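Local coordinates for protein potential RNA-dependent RNA polymerase (Human picobirnavirus, PDB 5I61) that copies viral RNA from ribonucleoside triphosphates as an RNA-directed RNA polymerase, probably serving both transcription and genome replication, at residues Val235-Val240 with Leu399-His404; Asp241-Lys246 with Asn353-Gly358. All blocks are in the same frame, centred on the assembly; numbering follows the deposited sequence.

How the contacts relate
Both contacts use helix 237-250 of the polymerase palm. Contact 1 joins its first turn to the hairpin 395-404. Contact 2 joins the next turns to strand 355-357, at the edge of the four-stranded palm sheet. Both are partly buried. The centre of contact 1 lies about 14 Å from the chain's centre, that of contact 2 about 17 Å. Contact 1 is van der Waals packing of a selenomethionine, a leucine and a valine on an arginine whose charge is met by Asp241. Contact 2 is more polar, with amides, a carbonyl and a bridging water. Their centres are about 8 Å apart. They are joined by the Arg401-Asp241 salt bridge, a probable hydrogen bond from Gln355 NE2 to Val240 O and the packing of His403 on Ile244.

Contact 1: Val235-Val240 with Leu399-His404; sequences VSMEAV and LRRWHH
Met237, a selenomethionine, lies over one face of the Arg401 guanidinium. Met237 CB sits 3.3 Å above the plane of the Arg401 group, displaced from its centre. The two side chains lie alongside one another and run in opposite senses. Met237 CG is anti to its carbonyl carbon (chi1 -74°), and the chain then bends at chi2 and chi3. The bend turns the terminal methyl past the NH1 side of the guanidinium toward Leu399. Met237 CE meets Leu399 CD1 at 3.7 Å and Arg401 CD at 3.7 Å.

The contact sets the start of helix 237-250 against the hairpin formed by strands 395-398 and 401-404. In the polymerase palm this hairpin probably corresponds to motif E. Leu399 lies in its turn, and Leu399 N is hydrogen-bonded to Asp360 OD2.

Val240 comes up from the next turn of the helix. Val240 CG1 stands at the guanidinium edge, near the plane, 4.1 Å from Arg401 NH1. Its CG2 is a looser neighbour of Leu399 CD1. No hydrogen bond crosses between the segments. Arg401 NH1 instead forms a salt bridge with OD1 of Asp241, the residue after Val240. Ser236 is the N-cap of this helix, and Ser236 OG accepts from Ala239 N at 3.1 Å.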
ATOM      1  N   VAL B 235       4.150   6.501  10.616  1.00 22.55           N
ATOM      2  CA  VAL B 235       4.702   7.804  10.964  1.00 20.95           C
ATOM      3  C   VAL B 235       5.537   8.320   9.800  1.00 20.01           C
ATOM      4  O   VAL B 235       5.129   9.270   9.126  1.00 22.71           O
ATOM      5  CB  VAL B 235       5.509   7.723  12.270  1.00 22.00           C
ATOM      6  CG1 VAL B 235       5.952   9.081  12.709  1.00 26.24           C
ATOM      7  CG2 VAL B 235       4.656   7.130  13.344  1.00 24.89           C
ATOM      8  N   SER B 236       6.685   7.692   9.530  1.00 22.35           N
ATOM      9  CA  SER B 236       7.607   8.154   8.488  1.00 22.82           C
ATOM     10  C   SER B 236       8.633   7.067   8.232  1.00 20.20           C
ATOM     11  O   SER B 236       8.756   6.121   9.006  1.00 22.58           O
ATOM     12  CB  SER B 236       8.338   9.442   8.888  1.00 24.08           C
ATOM     13  OG  SER B 236       9.108   9.247  10.067  1.00 24.39           O
HETATM   14  N   MSE B 237       9.421   7.248   7.174  1.00 24.09           N
HETATM   15  CA  MSE B 237      10.508   6.323   6.872  1.00 24.09           C
HETATM   16  C   MSE B 237      11.645   6.492   7.887  1.00 26.03           C
HETATM   17  O   MSE B 237      12.370   5.544   8.174  1.00 23.99           O
HETATM   18  CB  MSE B 237      11.029   6.516   5.446  1.00 27.11           C
HETATM   19  CG  MSE B 237      10.104   5.993   4.320  1.00 36.71           C
HETATM   20 SE   MSE B 237       8.918   4.400   4.637  1.00 58.58          SE
HETATM   21  CE  MSE B 237      10.122   3.030   5.199  1.00 33.35           C
ATOM     22  N   GLU B 238      11.766   7.694   8.458  1.00 23.29           N
ATOM     23  CA  GLU B 238      12.778   7.911   9.477  1.00 24.48           C
ATOM     24  C   GLU B 238      12.420   7.184  10.770  1.00 25.34           C
ATOM     25  O   GLU B 238      13.314   6.665  11.458  1.00 22.44           O
ATOM     26  CB  GLU B 238      12.981   9.413   9.684  1.00 34.60           C
ATOM     27  CG  GLU B 238      13.682  10.064   8.452  1.00 40.38           C
ATOM     28  CD  GLU B 238      12.816  10.067   7.176  1.00 36.97           C
ATOM     29  OE1 GLU B 238      13.395   9.961   6.066  1.00 37.57           O
ATOM     30  OE2 GLU B 238      11.569  10.184   7.296  1.00 35.08           O
ATOM     31  N   ALA B 239      11.120   7.062  11.066  1.00 18.55           N
ATOM     32  CA  ALA B 239      10.691   6.248  12.197  1.00 23.03           C
ATOM     33  C   ALA B 239      10.926   4.760  11.927  1.00 22.88           C
ATOM     34  O   ALA B 239      11.252   3.994  12.847  1.00 21.55           O
ATOM     35  CB  ALA B 239       9.218   6.523  12.504  1.00 17.00           C
ATOM     36  N   VAL B 240      10.730   4.326  10.683  1.00 19.24           N
ATOM     37  CA  VAL B 240      11.094   2.964  10.319  1.00 17.38           C
ATOM     38  C   VAL B 240      12.578   2.748  10.557  1.00 19.66           C
ATOM     39  O   VAL B 240      12.993   1.759  11.190  1.00 17.02           O
ATOM     40  CB  VAL B 240      10.697   2.679   8.857  1.00 17.72           C
ATOM     41  CG1 VAL B 240      11.255   1.337   8.421  1.00 15.61           C
ATOM     42  CG2 VAL B 240       9.166   2.720   8.700  1.00 16.54           C
ATOM     43  N   LEU B 399       9.720  -2.624   3.076  1.00 19.78           N
ATOM     44  CA  LEU B 399       9.074  -1.541   2.342  1.00 21.25           C
ATOM     45  C   LEU B 399       9.922  -1.127   1.136  1.00 20.33           C
ATOM     46  O   LEU B 399      10.110   0.054   0.846  1.00 22.47           O
ATOM     47  CB  LEU B 399       8.760  -0.366   3.270  1.00 20.16           C
ATOM     48  CG  LEU B 399       7.894  -0.783   4.472  1.00 22.55           C
ATOM     49  CD1 LEU B 399       7.494   0.404   5.340  1.00 23.25           C
ATOM     50  CD2 LEU B 399       6.678  -1.595   4.065  1.00 16.17           C
ATOM     51  N   ARG B 400      10.447  -2.138   0.437  1.00 22.32           N
ATOM     52  CA  ARG B 400      11.339  -1.993  -0.714  1.00 23.34           C
ATOM     53  C   ARG B 400      12.568  -1.120  -0.435  1.00 24.45           C
ATOM     54  O   ARG B 400      13.122  -0.464  -1.335  1.00 21.73           O
ATOM     55  CB  ARG B 400      10.560  -1.524  -1.936  1.00 26.55           C
ATOM     56  CG  ARG B 400       9.566  -2.612  -2.361  1.00 42.49           C
ATOM     57  CD  ARG B 400       9.215  -2.351  -3.777  1.00 43.45           C
ATOM     58  NE  ARG B 400       7.927  -1.703  -3.844  1.00 60.38           N
ATOM     59  CZ  ARG B 400       7.713  -0.468  -4.240  1.00 60.13           C
ATOM     60  NH1 ARG B 400       8.712   0.423  -4.515  1.00 58.91           N
ATOM     61  NH2 ARG B 400       6.491  -0.001  -4.278  1.00 56.54           N
ATOM     62  N   ARG B 401      13.064  -1.148   0.795  1.00 20.18           N
ATOM     63  CA  ARG B 401      14.336  -0.513   1.086  1.00 24.63           C
ATOM     64  C   ARG B 401      15.322  -1.511   1.687  1.00 20.83           C
ATOM     65  O   ARG B 401      14.942  -2.427   2.421  1.00 21.09           O
ATOM     66  CB  ARG B 401      14.154   0.671   2.032  1.00 25.12           C
ATOM     67  CG  ARG B 401      13.354   1.832   1.478  1.00 20.94           C
ATOM     68  CD  ARG B 401      12.716   2.517   2.662  1.00 24.54           C
ATOM     69  NE  ARG B 401      13.419   3.716   3.064  1.00 32.73           N
ATOM     70  CZ  ARG B 401      13.534   4.154   4.315  1.00 30.51           C
ATOM     71  NH1 ARG B 401      13.024   3.465   5.331  1.00 24.72           N
ATOM     72  NH2 ARG B 401      14.200   5.285   4.549  1.00 36.62           N
ATOM     73  N   TRP B 402      16.595  -1.312   1.379  1.00 20.11           N
ATOM     74  CA  TRP B 402      17.669  -2.088   1.986  1.00 21.10           C
ATOM     75  C   TRP B 402      18.202  -1.353   3.205  1.00 18.15           C
ATOM     76  O   TRP B 402      18.270  -0.123   3.226  1.00 20.83           O
ATOM     77  CB  TRP B 402      18.771  -2.321   0.947  1.00 19.57           C
ATOM     78  CG  TRP B 402      20.043  -2.994   1.339  1.00 19.05           C
ATOM     79  CD1 TRP B 402      20.318  -4.326   1.268  1.00 19.51           C
ATOM     80  CD2 TRP B 402      21.265  -2.355   1.755  1.00 19.04           C
ATOM     81  NE1 TRP B 402      21.632  -4.564   1.631  1.00 17.62           N
ATOM     82  CE2 TRP B 402      22.231  -3.372   1.939  1.00 20.90           C
ATOM     83  CE3 TRP B 402      21.634  -1.025   1.993  1.00 17.39           C
ATOM     84  CZ2 TRP B 402      23.560  -3.091   2.339  1.00 19.95           C
ATOM     85  CZ3 TRP B 402      22.955  -0.749   2.386  1.00 18.40           C
ATOM     86  CH2 TRP B 402      23.892  -1.775   2.555  1.00 17.39           C
ATOM     87  N   HIS B 403      18.514  -2.114   4.236  1.00 18.37           N
ATOM     88  CA  HIS B 403      19.100  -1.618   5.474  1.00 18.60           C
ATOM     89  C   HIS B 403      20.243  -2.551   5.835  1.00 21.28           C
ATOM     90  O   HIS B 403      20.144  -3.764   5.628  1.00 19.49           O
ATOM     91  CB  HIS B 403      18.101  -1.624   6.656  1.00 19.11           C
ATOM     92  CG  HIS B 403      16.853  -0.823   6.440  1.00 20.15           C
ATOM     93  ND1 HIS B 403      16.680   0.446   6.960  1.00 18.19           N
ATOM     94  CD2 HIS B 403      15.690  -1.131   5.807  1.00 17.36           C
ATOM     95  CE1 HIS B 403      15.472   0.888   6.648  1.00 17.36           C
ATOM     96  NE2 HIS B 403      14.847  -0.052   5.960  1.00 17.00           N
ATOM     97  N   HIS B 404      21.307  -2.002   6.408  1.00 21.71           N
ATOM     98  CA  HIS B 404      22.434  -2.812   6.847  1.00 19.65           C
ATOM     99  C   HIS B 404      22.856  -2.332   8.220  1.00 22.28           C
ATOM    100  O   HIS B 404      22.832  -1.126   8.485  1.00 19.61           O
ATOM    101  CB  HIS B 404      23.626  -2.711   5.863  1.00 22.50           C
ATOM    102  CG  HIS B 404      24.685  -3.750   6.066  1.00 23.72           C
ATOM    103  ND1 HIS B 404      25.541  -3.742   7.148  1.00 25.62           N
ATOM    104  CD2 HIS B 404      25.039  -4.818   5.316  1.00 26.52           C
ATOM    105  CE1 HIS B 404      26.373  -4.764   7.060  1.00 25.43           C
ATOM    106  NE2 HIS B 404      26.090  -5.434   5.957  1.00 27.73           N
TER

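Contact 2: Asp241-Lys246 with Asn353-Gly358; sequences DRRITK and NSQCLG
The strand of motif C of the polymerase palm and the loop leading into it supply one side of this contact. Here Asn353 and Gln355 meet Arg243, Ile244 and Lys246 of helix 237-250. Strand 355-357 leads into the Gly-Asp-Asp signature of the motif, whose glycine is Gly358. Strand 355-357 pairs antiparallel with strand 360-363. The helix packs against the start of strand 355-357 and is followed in the chain by strand 257-261 of the same sheet.

Asn353 lies across Arg243 and Lys246. Asn353 CB rests 3.6 Å from Arg243 O and 3.9 Å from Arg243 CG. The amide end packs on the lysine, with Asn353 OD1 3.5 Å from Lys246 CB, and the two side chains cross at about a right angle. The lysine then bends at chi3, and its end leads away from Asn353.

Gln355 passes obliquely across Arg243, with the amide and guanidinium planes 67° apart. CG and CD of Gln355 lie on the aliphatic part of Arg243, and NE2 goes on to Ile244. Gln355 NE2 is 3.3 Å from Ile244 CG1, and these side chains also cross at about a right angle. The same nitrogen probably donates to Val240 O. Ile244 N is close by but is also a donor, so it makes no bond with Gln355 NE2. Pro232 touches both Arg243 and Gln355.

Arg243 runs along the backbone of the incoming loop. Its CG is anti to the backbone N (chi1 -178°), which directs the chain toward Asn353. Arg243 CG then lies 3.2 Å from Asn353 O. Ser354 O accepts from Arg336 of helix 327-344. Further out, a water bridges the two segments, accepting from Arg243 NH1 at 2.9 Å and donating to Ser354 O at 2.6 Å.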
ATOM      1  N   ASP B 241      13.401   3.682  10.042  1.00 21.47           N
ATOM      2  CA  ASP B 241      14.858   3.600  10.179  1.00 22.79           C
ATOM      3  C   ASP B 241      15.277   3.474  11.638  1.00 21.19           C
ATOM      4  O   ASP B 241      16.195   2.710  11.966  1.00 22.28           O
ATOM      5  CB  ASP B 241      15.549   4.837   9.573  1.00 23.66           C
ATOM      6  CG  ASP B 241      15.375   4.973   8.047  1.00 27.81           C
ATOM      7  OD1 ASP B 241      15.144   3.958   7.340  1.00 25.38           O
ATOM      8  OD2 ASP B 241      15.511   6.124   7.564  1.00 25.61           O
ATOM      9  N   ARG B 242      14.622   4.220  12.535  1.00 21.49           N
ATOM     10  CA  ARG B 242      15.094   4.215  13.909  1.00 26.07           C
ATOM     11  C   ARG B 242      14.826   2.877  14.579  1.00 24.62           C
ATOM     12  O   ARG B 242      15.654   2.405  15.363  1.00 23.51           O
ATOM     13  CB  ARG B 242      14.459   5.342  14.712  1.00 24.52           C
ATOM     14  CG  ARG B 242      15.039   5.385  16.134  1.00 43.65           C
ATOM     15  CD  ARG B 242      14.407   6.471  16.953  1.00 48.19           C
ATOM     16  NE  ARG B 242      13.984   7.524  16.055  1.00 47.06           N
ATOM     17  CZ  ARG B 242      12.742   7.740  15.689  1.00 52.59           C
ATOM     18  NH1 ARG B 242      11.751   6.921  16.159  1.00 50.77           N
ATOM     19  NH2 ARG B 242      12.488   8.754  14.840  1.00 48.64           N
ATOM     20  N   ARG B 243      13.703   2.237  14.238  1.00 18.01           N
ATOM     21  CA  ARG B 243      13.368   0.945  14.806  1.00 18.15           C
ATOM     22  C   ARG B 243      14.179  -0.178  14.159  1.00 23.00           C
ATOM     23  O   ARG B 243      14.536  -1.150  14.850  1.00 19.08           O
ATOM     24  CB  ARG B 243      11.864   0.718  14.668  1.00 19.11           C
ATOM     25  CG  ARG B 243      11.414  -0.580  15.262  1.00 22.95           C
ATOM     26  CD  ARG B 243      10.023  -0.521  15.821  1.00 24.50           C
ATOM     27  NE  ARG B 243       9.805   0.557  16.794  1.00 32.03           N
ATOM     28  CZ  ARG B 243       8.600   0.893  17.263  1.00 30.13           C
ATOM     29  NH1 ARG B 243       7.510   0.244  16.846  1.00 21.52           N
ATOM     30  NH2 ARG B 243       8.480   1.874  18.140  1.00 28.79           N
ATOM     31  N   ILE B 244      14.491  -0.062  12.850  1.00 21.51           N
ATOM     32  CA  ILE B 244      15.469  -0.969  12.247  1.00 19.75           C
ATOM     33  C   ILE B 244      16.773  -0.895  13.026  1.00 20.35           C
ATOM     34  O   ILE B 244      17.377  -1.925  13.328  1.00 20.44           O
ATOM     35  CB  ILE B 244      15.707  -0.657  10.757  1.00 18.63           C
ATOM     36  CG1 ILE B 244      14.488  -0.979   9.913  1.00 22.44           C
ATOM     37  CG2 ILE B 244      16.917  -1.433  10.239  1.00 18.15           C
ATOM     38  CD1 ILE B 244      14.221  -2.434   9.729  1.00 23.27           C
ATOM     39  N   THR B 245      17.208   0.316  13.401  1.00 20.45           N
ATOM     40  CA  THR B 245      18.465   0.439  14.136  1.00 24.02           C
ATOM     41  C   THR B 245      18.372  -0.265  15.479  1.00 24.98           C
ATOM     42  O   THR B 245      19.236  -1.078  15.831  1.00 24.52           O
ATOM     43  CB  THR B 245      18.850   1.904  14.353  1.00 28.16           C
ATOM     44  OG1 THR B 245      18.757   2.627  13.120  1.00 21.71           O
ATOM     45  CG2 THR B 245      20.291   1.997  14.901  1.00 24.35           C
ATOM     46  N   LYS B 246      17.312   0.036  16.241  1.00 25.69           N
ATOM     47  CA  LYS B 246      17.097  -0.621  17.533  1.00 24.21           C
ATOM     48  C   LYS B 246      17.070  -2.139  17.377  1.00 21.00           C
ATOM     49  O   LYS B 246      17.617  -2.872  18.206  1.00 21.41           O
ATOM     50  CB  LYS B 246      15.791  -0.126  18.162  1.00 25.41           C
ATOM     51  CG  LYS B 246      15.844   1.199  18.952  1.00 27.48           C
ATOM     52  CD  LYS B 246      14.404   1.648  19.382  1.00 40.02           C
ATOM     53  CE  LYS B 246      13.667   2.552  18.305  1.00 42.77           C
ATOM     54  NZ  LYS B 246      12.121   2.543  18.177  1.00 32.71           N
ATOM     55  N   ASN B 353      11.403  -4.616  18.389  1.00 25.37           N
ATOM     56  CA  ASN B 353      11.792  -3.722  17.305  1.00 26.85           C
ATOM     57  C   ASN B 353      11.612  -4.350  15.929  1.00 20.39           C
ATOM     58  O   ASN B 353      11.856  -3.685  14.928  1.00 22.46           O
ATOM     59  CB  ASN B 353      13.228  -3.256  17.511  1.00 23.23           C
ATOM     60  CG  ASN B 353      13.445  -2.716  18.912  1.00 25.41           C
ATOM     61  OD1 ASN B 353      12.908  -1.676  19.285  1.00 25.88           O
ATOM     62  ND2 ASN B 353      14.223  -3.434  19.695  1.00 24.53           N
ATOM     63  N   SER B 354      11.185  -5.599  15.864  1.00 16.41           N
ATOM     64  CA  SER B 354      10.575  -6.145  14.662  1.00 21.60           C
ATOM     65  C   SER B 354       9.437  -5.248  14.157  1.00 18.27           C
ATOM     66  O   SER B 354       8.771  -4.543  14.929  1.00 16.39           O
ATOM     67  CB  SER B 354      10.040  -7.552  14.969  1.00 20.49           C
ATOM     68  OG  SER B 354      11.070  -8.355  15.532  1.00 22.37           O
ATOM     69  N   GLN B 355       9.196  -5.286  12.842  1.00 20.11           N
ATOM     70  CA  GLN B 355       8.244  -4.375  12.196  1.00 22.60           C
ATOM     71  C   GLN B 355       7.369  -5.140  11.209  1.00 21.06           C
ATOM     72  O   GLN B 355       7.810  -6.125  10.604  1.00 20.22           O
ATOM     73  CB  GLN B 355       8.958  -3.217  11.425  1.00 17.74           C
ATOM     74  CG  GLN B 355       9.648  -2.217  12.329  1.00 25.17           C
ATOM     75  CD  GLN B 355      10.161  -0.968  11.586  1.00 25.50           C
ATOM     76  OE1 GLN B 355       9.375  -0.045  11.283  1.00 19.67           O
ATOM     77  NE2 GLN B 355      11.486  -0.920  11.325  1.00 18.03           N
ATOM     78  N   CYS B 356       6.145  -4.655  11.013  1.00 18.71           N
ATOM     79  CA  CYS B 356       5.352  -5.171   9.914  1.00 17.75           C
ATOM     80  C   CYS B 356       4.350  -4.124   9.457  1.00 24.66           C
ATOM     81  O   CYS B 356       3.994  -3.202  10.201  1.00 24.14           O
ATOM     82  CB  CYS B 356       4.632  -6.467  10.298  1.00 21.25           C
ATOM     83  SG  CYS B 356       3.505  -6.326  11.739  1.00 19.37           S
ATOM     84  N   LEU B 357       3.912  -4.276   8.210  1.00 21.45           N
ATOM     85  CA  LEU B 357       2.973  -3.360   7.577  1.00 22.72           C
ATOM     86  C   LEU B 357       2.308  -4.132   6.447  1.00 19.78           C
ATOM     87  O   LEU B 357       2.992  -4.553   5.507  1.00 19.61           O
ATOM     88  CB  LEU B 357       3.689  -2.113   7.047  1.00 19.17           C
ATOM     89  CG  LEU B 357       2.918  -0.819   6.688  1.00 27.85           C
ATOM     90  CD1 LEU B 357       1.999  -0.970   5.510  1.00 30.75           C
ATOM     91  CD2 LEU B 357       2.162  -0.215   7.858  1.00 24.37           C
ATOM     92  N   GLY B 358       0.992  -4.306   6.539  1.00 20.73           N
ATOM     93  CA  GLY B 358       0.265  -5.172   5.624  1.00 20.89           C
ATOM     94  C   GLY B 358       0.989  -6.476   5.346  1.00 23.12           C
ATOM     95  O   GLY B 358       1.207  -7.281   6.258  1.00 21.37           O
TER
HETATM   96  O   HOH W   1       7.489  -2.337  15.556  1.00 23.53           O